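PDB 4UYT: flocculation protein FLO11 from Saccharomyces cerevisiae, which mediates homotypic cell-cell adhesion in yeast flocculation, with homophilic binding by its N-terminal Flo11 domain, and acts in substrate adhesion, invasive growth and biofilm formation. Local coordinates for residues 47-52 against 166-171; 55-60 against 137-142; 62-67 against 123-128; 117-122 against 146-151. All blocks are in the same frame, centred on the assembly; numbering follows the deposited sequence. Where two conformers were deposited one is given.

Interaction 1. Residues 47-52 against 166-171; sequences YQITIH and FYWNID. With NA (sodium ion), chain G.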
# COMPACT_ATOMS: atom_id res chain seq x y z
N TYR A 47 3.13 8.44 12.05
CA TYR A 47 1.99 7.54 12.31
C TYR A 47 2.40 6.14 11.93
O TYR A 47 3.08 5.92 10.93
CB TYR A 47 0.77 7.94 11.44
CG TYR A 47 0.34 9.35 11.68
CD1 TYR A 47 0.97 10.42 11.05
CD2 TYR A 47 -0.72 9.63 12.53
CE1 TYR A 47 0.60 11.69 11.30
CE2 TYR A 47 -1.12 10.93 12.76
CZ TYR A 47 -0.45 11.97 12.14
OH TYR A 47 -0.86 13.24 12.36
N GLN A 48 1.94 5.20 12.75
CA GLN A 48 2.06 3.79 12.46
C GLN A 48 0.77 3.35 11.80
O GLN A 48 -0.31 3.48 12.39
CB GLN A 48 2.32 3.01 13.74
CG GLN A 48 2.57 1.55 13.49
CD GLN A 48 3.05 0.84 14.71
OE1 GLN A 48 2.31 0.71 15.66
NE2 GLN A 48 4.29 0.39 14.70
N ILE A 49 0.86 2.88 10.55
CA ILE A 49 -0.31 2.49 9.78
C ILE A 49 -0.24 1.03 9.42
O ILE A 49 0.86 0.48 9.29
CB ILE A 49 -0.49 3.38 8.53
CG1 ILE A 49 0.50 3.07 7.40
CG2 ILE A 49 -0.43 4.83 8.94
CD1 ILE A 49 0.21 3.83 6.12
N THR A 50 -1.41 0.44 9.23
CA THR A 50 -1.51 -0.92 8.78
C THR A 50 -2.32 -0.90 7.48
O THR A 50 -3.39 -0.31 7.41
CB THR A 50 -2.18 -1.80 9.82
OG1 THR A 50 -1.37 -1.77 11.01
CG2 THR A 50 -2.30 -3.23 9.35
N ILE A 51 -1.81 -1.60 6.49
CA ILE A 51 -2.47 -1.79 5.22
C ILE A 51 -2.87 -3.24 5.03
O ILE A 51 -2.21 -4.13 5.55
CB ILE A 51 -1.63 -1.27 4.02
CG1 ILE A 51 -0.33 -2.07 3.83
CG2 ILE A 51 -1.36 0.21 4.18
CD1 ILE A 51 0.45 -1.74 2.57
N HIS A 52 -3.93 -3.45 4.24
CA HIS A 52 -4.40 -4.75 3.85
C HIS A 52 -4.54 -4.74 2.34
O HIS A 52 -5.34 -3.96 1.80
CB HIS A 52 -5.73 -5.07 4.52
CG HIS A 52 -6.28 -6.42 4.21
ND1 HIS A 52 -7.60 -6.74 4.36
CD2 HIS A 52 -5.66 -7.55 3.79
CE1 HIS A 52 -7.77 -8.01 4.06
NE2 HIS A 52 -6.61 -8.52 3.70
N PHE A 166 -5.46 8.06 1.21
CA PHE A 166 -6.22 8.06 2.45
C PHE A 166 -5.84 9.25 3.27
O PHE A 166 -4.72 9.79 3.14
CB PHE A 166 -5.94 6.79 3.26
CG PHE A 166 -6.52 5.57 2.64
CD1 PHE A 166 -5.85 4.90 1.61
CD2 PHE A 166 -7.75 5.05 3.08
CE1 PHE A 166 -6.43 3.80 1.02
CE2 PHE A 166 -8.31 3.93 2.48
CZ PHE A 166 -7.64 3.31 1.47
N TYR A 167 -6.72 9.64 4.18
CA TYR A 167 -6.40 10.70 5.13
C TYR A 167 -7.02 10.38 6.48
O TYR A 167 -7.87 9.51 6.63
CB TYR A 167 -6.84 12.06 4.58
CG TYR A 167 -8.33 12.29 4.42
CD1 TYR A 167 -9.12 12.58 5.51
CD2 TYR A 167 -8.91 12.36 3.17
CE1 TYR A 167 -10.44 12.90 5.41
CE2 TYR A 167 -10.27 12.70 3.03
CZ TYR A 167 -11.02 12.95 4.18
OH TYR A 167 -12.36 13.29 4.14
N TRP A 168 -6.55 11.09 7.50
CA TRP A 168 -6.96 10.84 8.88
C TRP A 168 -6.63 12.09 9.71
O TRP A 168 -6.02 13.04 9.25
CB TRP A 168 -6.26 9.63 9.46
CG TRP A 168 -4.77 9.64 9.36
CD1 TRP A 168 -3.89 10.32 10.17
CD2 TRP A 168 -3.97 8.95 8.41
NE1 TRP A 168 -2.59 10.09 9.76
CE2 TRP A 168 -2.61 9.24 8.70
CE3 TRP A 168 -4.27 8.07 7.35
CZ2 TRP A 168 -1.55 8.65 8.03
CZ3 TRP A 168 -3.22 7.50 6.67
CH2 TRP A 168 -1.88 7.78 7.02
N ASN A 169 -7.06 12.05 10.97
CA ASN A 169 -6.90 13.20 11.84
C ASN A 169 -5.43 13.43 12.26
O ASN A 169 -4.73 12.51 12.68
CB ASN A 169 -7.75 13.08 13.09
CG ASN A 169 -9.20 13.48 12.84
OD1 ASN A 169 -9.75 13.25 11.76
ND2 ASN A 169 -9.83 14.04 13.84
N ILE A 170 -5.04 14.69 12.23
CA ILE A 170 -3.74 15.13 12.74
C ILE A 170 -3.61 14.69 14.20
O ILE A 170 -4.51 14.92 15.02
CB ILE A 170 -3.59 16.65 12.59
CG1 ILE A 170 -3.56 17.05 11.11
CG2 ILE A 170 -2.35 17.16 13.31
CD1 ILE A 170 -3.84 18.52 10.87
N ASP A 171 -2.48 14.06 14.50
CA ASP A 171 -2.13 13.54 15.83
C ASP A 171 -3.17 12.53 16.34
O ASP A 171 -3.18 12.18 17.52
CB ASP A 171 -1.92 14.66 16.83
CG ASP A 171 -0.86 15.65 16.39
OD1 ASP A 171 0.03 15.23 15.59
OD2 ASP A 171 -0.92 16.82 16.81
NA NA G . -1.55 0.99 12.96
O HOH W 1 -0.45 0.18 14.95
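Tyr47 reaches from strand 46-55 to the backbone just beyond strand 166-169, passing Trp168 on the way. Its CB lies 4.2 Å from Trp168 CZ2. With chi1 at -57°, CG stands anti to the carbonyl carbon, which lays the ring alongside Trp168. All six ring carbons then look at one atom: Trp168 NE1 sits 3.3 Å above the plane of the Tyr47 ring, over its centre, and its nearest approach is 3.4 Å to Tyr47 CD2. This is a T-shaped pair in which the pyrrole edge of the indole points into the phenol face, the planes inclined at 63°. Nearby, CE2 passes the Asn169 carbonyl O obliquely. At the tip, Tyr47 OH accepts a hydrogen bond from Asp171 N (2.8 Å, 164° at the hydrogen); the donor lies at the ring edge, close to its plane, so face and edge are both used and the ring's rotation is well defined. Further along the indole, Ile49 CG2 touches Trp168 CH2 at 3.8 Å. On the same strand, Gln48 O joins a water and Ser38 in binding a sodium ion. The contact is buried where two antiparallel sheets of this fibronectin type III-like domain face each other: Trp168 also packs on Val39 of strand 32-43 and Val114 of strand 113-115, while Tyr47 meets Trp41 and Ile49 lies against Phe101 of strand 96-104.

Interaction 2. Residues 55-60 against 137-142; sequences GKENID and WQWGTT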
# COMPACT_ATOMS: atom_id res chain seq x y z
N GLY A 55 -5.50 -9.37 -3.76
CA GLY A 55 -5.55 -9.61 -5.18
C GLY A 55 -6.88 -10.24 -5.59
O GLY A 55 -7.51 -10.93 -4.79
N LYS A 56 -7.30 -10.03 -6.84
CA LYS A 56 -8.59 -10.55 -7.29
C LYS A 56 -8.67 -12.07 -7.21
O LYS A 56 -9.69 -12.63 -6.82
CB LYS A 56 -8.86 -10.09 -8.74
CG LYS A 56 -10.26 -10.42 -9.23
CD LYS A 56 -10.71 -9.55 -10.39
CE LYS A 56 -12.13 -9.87 -10.83
NZ LYS A 56 -12.69 -8.78 -11.69
N GLU A 57 -7.58 -12.71 -7.62
CA GLU A 57 -7.44 -14.15 -7.52
C GLU A 57 -6.30 -14.48 -6.59
O GLU A 57 -5.38 -13.67 -6.37
CB GLU A 57 -7.13 -14.75 -8.89
CG GLU A 57 -8.13 -14.40 -9.99
CD GLU A 57 -9.52 -14.96 -9.75
OE1 GLU A 57 -9.66 -15.96 -9.03
OE2 GLU A 57 -10.49 -14.39 -10.30
N ASN A 58 -6.35 -15.69 -6.04
CA ASN A 58 -5.33 -16.14 -5.13
C ASN A 58 -4.11 -16.62 -5.91
O ASN A 58 -4.23 -17.49 -6.78
CB ASN A 58 -5.86 -17.28 -4.25
CG ASN A 58 -4.88 -17.65 -3.16
OD1 ASN A 58 -4.44 -16.79 -2.42
ND2 ASN A 58 -4.49 -18.91 -3.09
N ILE A 59 -2.94 -16.07 -5.59
CA ILE A 59 -1.67 -16.47 -6.18
C ILE A 59 -0.80 -17.06 -5.07
O ILE A 59 -0.47 -16.40 -4.09
CB ILE A 59 -0.96 -15.30 -6.87
CG1 ILE A 59 -1.84 -14.75 -7.98
CG2 ILE A 59 0.41 -15.74 -7.39
CD1 ILE A 59 -1.25 -13.55 -8.69
N ASP A 60 -0.45 -18.32 -5.25
CA ASP A 60 0.36 -19.01 -4.28
C ASP A 60 1.69 -18.32 -4.03
O ASP A 60 2.31 -17.79 -4.96
CB ASP A 60 0.62 -20.45 -4.72
CG ASP A 60 1.18 -21.30 -3.60
OD1 ASP A 60 0.36 -21.89 -2.86
OD2 ASP A 60 2.42 -21.38 -3.44
N TRP A 137 1.63 -20.01 -14.46
CA TRP A 137 1.30 -18.62 -14.21
C TRP A 137 0.15 -18.20 -15.12
O TRP A 137 0.18 -18.43 -16.32
CB TRP A 137 2.53 -17.75 -14.44
CG TRP A 137 2.20 -16.33 -14.24
CD1 TRP A 137 1.79 -15.47 -15.21
CD2 TRP A 137 2.19 -15.59 -13.00
NE1 TRP A 137 1.52 -14.25 -14.66
CE2 TRP A 137 1.77 -14.29 -13.31
CE3 TRP A 137 2.51 -15.90 -11.67
CZ2 TRP A 137 1.65 -13.30 -12.35
CZ3 TRP A 137 2.40 -14.93 -10.73
CH2 TRP A 137 1.96 -13.64 -11.06
N GLN A 138 -0.87 -17.57 -14.54
CA GLN A 138 -2.02 -17.17 -15.34
C GLN A 138 -2.63 -15.84 -14.92
O GLN A 138 -3.83 -15.64 -15.11
CB GLN A 138 -3.06 -18.28 -15.31
CG GLN A 138 -3.56 -18.66 -13.93
CD GLN A 138 -4.60 -19.76 -13.97
OE1 GLN A 138 -4.46 -20.79 -13.32
NE2 GLN A 138 -5.64 -19.55 -14.76
N TRP A 139 -1.81 -14.93 -14.39
CA TRP A 139 -2.36 -13.70 -13.87
C TRP A 139 -1.74 -12.45 -14.51
O TRP A 139 -1.83 -11.38 -13.90
CB TRP A 139 -2.26 -13.68 -12.33
CG TRP A 139 -2.90 -14.89 -11.73
CD1 TRP A 139 -4.23 -15.12 -11.54
CD2 TRP A 139 -2.23 -16.09 -11.33
NE1 TRP A 139 -4.43 -16.36 -11.00
CE2 TRP A 139 -3.22 -16.99 -10.88
CE3 TRP A 139 -0.88 -16.47 -11.29
CZ2 TRP A 139 -2.89 -18.26 -10.39
CZ3 TRP A 139 -0.57 -17.73 -10.81
CH2 TRP A 139 -1.57 -18.61 -10.38
N GLY A 140 -1.16 -12.56 -15.70
CA GLY A 140 -0.67 -11.38 -16.40
C GLY A 140 0.70 -10.91 -15.96
O GLY A 140 1.55 -11.71 -15.59
N THR A 141 0.92 -9.61 -16.05
CA THR A 141 2.23 -9.03 -15.87
C THR A 141 2.86 -9.49 -14.55
O THR A 141 2.21 -9.45 -13.51
CB THR A 141 2.08 -7.51 -15.93
OG1 THR A 141 1.58 -7.20 -17.24
CG2 THR A 141 3.38 -6.80 -15.67
N THR A 142 4.13 -9.89 -14.59
CA THR A 142 4.78 -10.54 -13.46
C THR A 142 5.62 -9.66 -12.55
O THR A 142 5.79 -9.99 -11.39
CB THR A 142 5.64 -11.72 -13.93
OG1 THR A 142 6.55 -11.26 -14.93
CG2 THR A 142 4.77 -12.83 -14.51
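Two surface loops of the Flo11 domain, one leaving strand 46-55 and the other leading into strand 143-147, meet through an aliphatic-aromatic CH-pi contact between Ile59 and Trp139. Ile59 CG1 sits over the face of the indole, 3.8 Å from the centroid of its five-membered ring and 19° off the ring normal. Ile59 CD1 continues across the same ring to Trp139 CG at 3.7 Å, while Ile59 CG2 reaches Trp137 CZ3 at 4.0 Å. With chi1 at -60°, CG1 and CD1 lie mainly on Trp139, but CD1 and CG2 both stand near the two indoles, so the isoleucine fits the corner between them. At the pyrrole end, Glu57 CB comes within 3.8 Å of Trp139 NE1. Aromatic residues form two hydrophobic bands on the surface of this domain that confer homophilic binding, and partly exposed tryptophans such as these are consistent with belonging to such a band. Trp139 CE3 lies 3.4 Å above one face of the Trp137 ring, with Thr142 CG2 over the opposite face. Trp137 NE1 donates to Gly140 O at 2.7 Å, a bent bond (144° at the hydrogen) received on a carbonyl lone pair, which with those two neighbours restrains the indole.

Interaction 3. Residues 62-67 against 123-128; sequences KYLWSL and FEYLQG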
# COMPACT_ATOMS: atom_id res chain seq x y z
N LYS A 62 4.52 -19.48 -3.80
CA LYS A 62 5.64 -20.04 -4.54
C LYS A 62 6.00 -19.22 -5.78
O LYS A 62 7.14 -19.25 -6.24
CB LYS A 62 5.36 -21.49 -4.93
CG LYS A 62 4.39 -21.66 -6.09
CD LYS A 62 3.95 -23.10 -6.24
CE LYS A 62 3.09 -23.26 -7.47
NZ LYS A 62 2.56 -24.65 -7.56
N TYR A 63 5.03 -18.49 -6.32
CA TYR A 63 5.28 -17.67 -7.50
C TYR A 63 6.05 -16.38 -7.20
O TYR A 63 6.53 -15.73 -8.12
CB TYR A 63 3.97 -17.30 -8.18
CG TYR A 63 3.16 -18.46 -8.72
CD1 TYR A 63 3.53 -19.09 -9.91
CD2 TYR A 63 2.05 -18.94 -8.04
CE1 TYR A 63 2.80 -20.15 -10.41
CE2 TYR A 63 1.32 -20.00 -8.53
CZ TYR A 63 1.70 -20.60 -9.72
OH TYR A 63 0.96 -21.66 -10.19
N LEU A 64 6.13 -16.01 -5.93
CA LEU A 64 6.72 -14.74 -5.52
C LEU A 64 8.23 -14.79 -5.31
O LEU A 64 8.74 -15.67 -4.62
CB LEU A 64 6.05 -14.28 -4.23
CG LEU A 64 6.40 -12.86 -3.77
CD1 LEU A 64 5.80 -11.81 -4.71
CD2 LEU A 64 5.92 -12.63 -2.36
N TRP A 65 8.94 -13.82 -5.88
CA TRP A 65 10.37 -13.63 -5.63
C TRP A 65 10.61 -12.52 -4.59
O TRP A 65 11.36 -12.70 -3.64
CB TRP A 65 11.12 -13.36 -6.94
CG TRP A 65 12.57 -13.12 -6.77
CD1 TRP A 65 13.24 -11.98 -7.05
CD2 TRP A 65 13.55 -14.05 -6.28
NE1 TRP A 65 14.58 -12.12 -6.76
CE2 TRP A 65 14.79 -13.39 -6.28
CE3 TRP A 65 13.49 -15.36 -5.81
CZ2 TRP A 65 15.98 -14.01 -5.88
CZ3 TRP A 65 14.68 -15.98 -5.41
CH2 TRP A 65 15.90 -15.29 -5.43
N SER A 66 9.96 -11.38 -4.77
CA SER A 66 10.15 -10.30 -3.82
C SER A 66 8.96 -9.37 -3.80
O SER A 66 8.22 -9.22 -4.78
CB SER A 66 11.42 -9.52 -4.15
OG SER A 66 11.28 -8.82 -5.38
N LEU A 67 8.80 -8.73 -2.65
CA LEU A 67 7.70 -7.80 -2.41
C LEU A 67 8.23 -6.76 -1.44
O LEU A 67 8.74 -7.10 -0.37
CB LEU A 67 6.52 -8.56 -1.82
CG LEU A 67 5.28 -7.71 -1.55
CD1 LEU A 67 4.70 -7.16 -2.83
CD2 LEU A 67 4.24 -8.53 -0.81
N PHE A 123 6.14 -5.58 -6.80
CA PHE A 123 5.97 -7.02 -6.86
C PHE A 123 6.93 -7.58 -7.91
O PHE A 123 7.02 -7.06 -9.03
CB PHE A 123 4.57 -7.37 -7.33
CG PHE A 123 3.45 -7.09 -6.35
CD1 PHE A 123 3.00 -5.80 -6.14
CD2 PHE A 123 2.81 -8.13 -5.70
CE1 PHE A 123 1.96 -5.55 -5.25
CE2 PHE A 123 1.74 -7.89 -4.85
CZ PHE A 123 1.30 -6.61 -4.64
N GLU A 124 7.59 -8.68 -7.57
CA GLU A 124 8.33 -9.45 -8.56
C GLU A 124 7.90 -10.89 -8.39
O GLU A 124 8.28 -11.55 -7.42
CB GLU A 124 9.85 -9.33 -8.36
CG GLU A 124 10.42 -7.95 -8.62
CD GLU A 124 11.93 -7.87 -8.42
OE1 GLU A 124 12.58 -8.88 -8.06
OE2 GLU A 124 12.48 -6.77 -8.60
N TYR A 125 7.17 -11.39 -9.38
CA TYR A 125 6.84 -12.79 -9.48
C TYR A 125 7.70 -13.45 -10.55
O TYR A 125 8.18 -12.81 -11.49
CB TYR A 125 5.38 -12.95 -9.89
CG TYR A 125 4.34 -12.48 -8.89
CD1 TYR A 125 3.90 -13.33 -7.88
CD2 TYR A 125 3.70 -11.25 -9.02
CE1 TYR A 125 2.90 -12.96 -6.99
CE2 TYR A 125 2.68 -10.88 -8.15
CZ TYR A 125 2.27 -11.73 -7.14
OH TYR A 125 1.24 -11.43 -6.27
N LEU A 126 7.91 -14.75 -10.39
CA LEU A 126 8.56 -15.56 -11.42
C LEU A 126 10.00 -15.16 -11.70
O LEU A 126 10.51 -15.43 -12.79
CB LEU A 126 7.77 -15.54 -12.75
CG LEU A 126 6.37 -16.14 -12.82
CD1 LEU A 126 5.96 -16.31 -14.27
CD2 LEU A 126 6.28 -17.48 -12.10
N GLN A 127 10.67 -14.54 -10.74
CA GLN A 127 12.09 -14.23 -10.85
C GLN A 127 12.84 -15.15 -9.92
O GLN A 127 12.24 -15.81 -9.06
CB GLN A 127 12.36 -12.76 -10.53
CG GLN A 127 11.75 -11.78 -11.52
CD GLN A 127 12.25 -11.96 -12.94
OE1 GLN A 127 11.51 -11.76 -13.91
NE2 GLN A 127 13.51 -12.34 -13.09
N GLY A 128 14.15 -15.22 -10.10
CA GLY A 128 14.96 -16.08 -9.26
C GLY A 128 14.43 -17.50 -9.31
O GLY A 128 14.03 -18.00 -10.38
O HOH W 2 14.96 -8.85 -6.13
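Glu124 O takes two backbone N-H groups, from Trp65 at 2.8 Å and from Ser66 at 3.1 Å, both in the carbonyl plane. This double grip is the signature of a classic beta bulge: Trp65 and Ser66 both face Glu124, and the register shifts by one between the Leu64-Tyr125 and Ser66-Glu124 pairs. Glu124 N returns a bond to Ser66 O, and Leu126 N donates to Tyr63 O. The extra residue in the bulge, Trp65, has CG anti to the backbone N (chi1 179°), which puts its indole beside Gln127 and Gly128. Gly128 CA packs over the six-membered ring of Trp65, 3.7 Å from the centroid and 6° off the normal. Glu124 OE1 comes to the edge of the same indole, 3.3 Å from Trp65 CD1, its carboxylate nearly coplanar with the ring; a water accepts weakly from Trp65 NE1 and donates to OE1. Leu67 CD1 stands over the centre of the Phe123 ring, 3.5 Å from its centroid, and Leu64 CD1 lies over the Tyr125 face. In the five-stranded sheet, 64-70 and 120-125 are flanked by strands 79-83 and 143-147; Leu67 and Phe123 also touch Phe97 of strand 96-104 in the four-stranded sheet.

Interaction 4. Residues 117-122 against 146-151; sequences PNFQIQ and LSTGCN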
# COMPACT_ATOMS: atom_id res chain seq x y z
N PRO A 117 1.18 10.02 2.97
CA PRO A 117 2.12 10.21 1.85
C PRO A 117 2.06 8.98 0.97
O PRO A 117 2.03 7.86 1.50
CB PRO A 117 3.48 10.36 2.56
CG PRO A 117 3.33 9.55 3.84
CD PRO A 117 1.87 9.70 4.24
N ASN A 118 2.04 9.16 -0.34
CA ASN A 118 1.85 8.04 -1.23
C ASN A 118 3.13 7.22 -1.36
O ASN A 118 4.25 7.68 -1.17
CB ASN A 118 1.32 8.55 -2.56
CG ASN A 118 -0.09 9.06 -2.43
OD1 ASN A 118 -0.40 10.21 -2.87
ND2 ASN A 118 -0.94 8.30 -1.85
N PHE A 119 2.93 5.98 -1.74
CA PHE A 119 4.01 5.02 -1.85
C PHE A 119 3.65 4.04 -2.96
O PHE A 119 2.57 4.10 -3.55
CB PHE A 119 4.28 4.32 -0.49
CG PHE A 119 3.06 3.63 0.09
CD1 PHE A 119 2.71 2.36 -0.31
CD2 PHE A 119 2.26 4.25 1.03
CE1 PHE A 119 1.58 1.74 0.21
CE2 PHE A 119 1.14 3.64 1.56
CZ PHE A 119 0.82 2.37 1.14
N GLN A 120 4.58 3.13 -3.22
CA GLN A 120 4.35 2.07 -4.18
C GLN A 120 4.67 0.75 -3.55
O GLN A 120 5.43 0.66 -2.59
CB GLN A 120 5.17 2.27 -5.46
CG GLN A 120 4.98 3.64 -6.09
CD GLN A 120 5.82 4.69 -5.40
OE1 GLN A 120 7.01 4.48 -5.19
NE2 GLN A 120 5.21 5.82 -5.03
N ILE A 121 4.07 -0.29 -4.12
CA ILE A 121 4.37 -1.65 -3.74
C ILE A 121 4.92 -2.35 -4.98
O ILE A 121 4.24 -2.41 -6.02
CB ILE A 121 3.15 -2.38 -3.16
CG1 ILE A 121 2.53 -1.57 -2.01
CG2 ILE A 121 3.57 -3.77 -2.69
CD1 ILE A 121 1.36 -2.26 -1.33
N GLN A 122 6.16 -2.85 -4.85
CA GLN A 122 6.87 -3.45 -5.96
C GLN A 122 6.77 -4.96 -5.80
O GLN A 122 7.28 -5.54 -4.83
CB GLN A 122 8.33 -2.99 -5.93
CG GLN A 122 9.22 -3.55 -7.01
CD GLN A 122 10.68 -3.19 -6.76
OE1 GLN A 122 11.02 -2.03 -6.63
NE2 GLN A 122 11.52 -4.20 -6.64
N LEU A 146 2.60 -1.04 -7.93
CA LEU A 146 1.26 -0.51 -7.70
C LEU A 146 1.40 0.69 -6.79
O LEU A 146 1.99 0.61 -5.71
CB LEU A 146 0.36 -1.53 -7.06
CG LEU A 146 0.13 -2.79 -7.90
CD1 LEU A 146 -0.84 -3.71 -7.19
CD2 LEU A 146 -0.34 -2.48 -9.32
N SER A 147 0.82 1.80 -7.22
CA SER A 147 0.97 3.05 -6.52
C SER A 147 -0.31 3.51 -5.85
O SER A 147 -1.41 3.24 -6.33
CB SER A 147 1.43 4.11 -7.50
OG SER A 147 0.42 4.31 -8.46
N THR A 148 -0.16 4.29 -4.77
CA THR A 148 -1.31 4.90 -4.12
C THR A 148 -1.45 6.35 -4.55
O THR A 148 -0.47 7.02 -4.89
CB THR A 148 -1.19 4.86 -2.57
OG1 THR A 148 -0.12 5.71 -2.12
CG2 THR A 148 -0.93 3.49 -2.05
N GLY A 149 -2.67 6.85 -4.42
CA GLY A 149 -2.89 8.27 -4.42
C GLY A 149 -4.19 8.70 -5.08
O GLY A 149 -4.78 7.99 -5.91
N CYS A 150 -4.59 9.91 -4.70
CA CYS A 150 -5.79 10.56 -5.24
C CYS A 150 -5.48 11.73 -6.17
O CYS A 150 -6.39 12.35 -6.67
CB CYS A 150 -6.66 11.07 -4.09
SG CYS A 150 -7.39 9.80 -3.06
N ASN A 151 -4.20 12.00 -6.39
CA ASN A 151 -3.72 13.18 -7.10
C ASN A 151 -3.26 12.96 -8.52
O ASN A 151 -2.58 13.80 -9.07
CB ASN A 151 -2.54 13.78 -6.28
CG ASN A 151 -1.45 12.73 -5.89
OD1 ASN A 151 -1.66 11.47 -5.93
ND2 ASN A 151 -0.29 13.25 -5.44
O HOH W 3 -3.28 11.05 -2.35
O HOH W 4 1.74 11.76 -4.58
O HOH W 5 2.34 6.81 -5.59
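Strands 120-125 and 143-147 run antiparallel here, with Ile121 and Leu146 as a hydrogen-bonded pair, Ile121 N to Leu146 O at 2.8 Å and Leu146 N to Ile121 O at 2.9 Å, and Gln120 and Ser147 as the neighbouring non-hydrogen-bonded pair. Beyond the regular ladder Thr148 N donates to Phe119 O at 3.0 Å, which carries the pairing past the last bridge. From there side chains take over. Thr148 OG1, placed between the backbone N and the carbonyl carbon by chi1 of 67°, accepts two donors: Asn118 ND2 at 2.7 Å, with OG1 lying out of the Asn118 amide plane, and Phe119 N at 3.1 Å. The other branch of the threonine, CG2, lies over the Phe119 ring, 3.9 Å from its centroid and displaced toward the rim. One small side chain thus offers a hydroxyl to the backbone and amide and a methyl to the aromatic face. The far end of the Asn118 amide is held by water: its OD1 accepts from two waters, one accepting the N-H of Cys150, the other that of Asn151 ND2. Gly149 CA fits in beside the amide, 3.2 Å from Asn118 ND2. On the face opposite Ile121 and Leu146, Gln120 CG rests on Ser147 CB at 3.8 Å. Across the sheet Gln120 borders Ile70 of strand 64-70; Phe119 and Ile121 pack on Leu34 of strand 32-43, Ile121 also reaches Ile51 and Val53 of strand 46-55, and Cys150 is tied to Cys15 by a disulfide.

Overall arrangement
Interactions 3 and 4 share strand 120-125 and belong to one five-stranded sheet; their centres are about 20 Å apart, and Leu67 CD1 bridges them by touching Ile121 CG2 at 3.6 Å. Interaction 2 lies about 11 Å from interaction 3, centre to centre, at the same end of the domain: Trp137 CH2 packs 3.4 Å from Tyr125 CG, and Trp139 meets Tyr63. Interaction 1 sits on the opposite side of the chain's centre, about 28 Å between centres from both. It connects to interaction 4 through the interior, where Ile51 CD1 and Ile121 CD1 approach to 4.0 Å between the facing sheets. The sodium ion bound by Gln48 belongs to interaction 1.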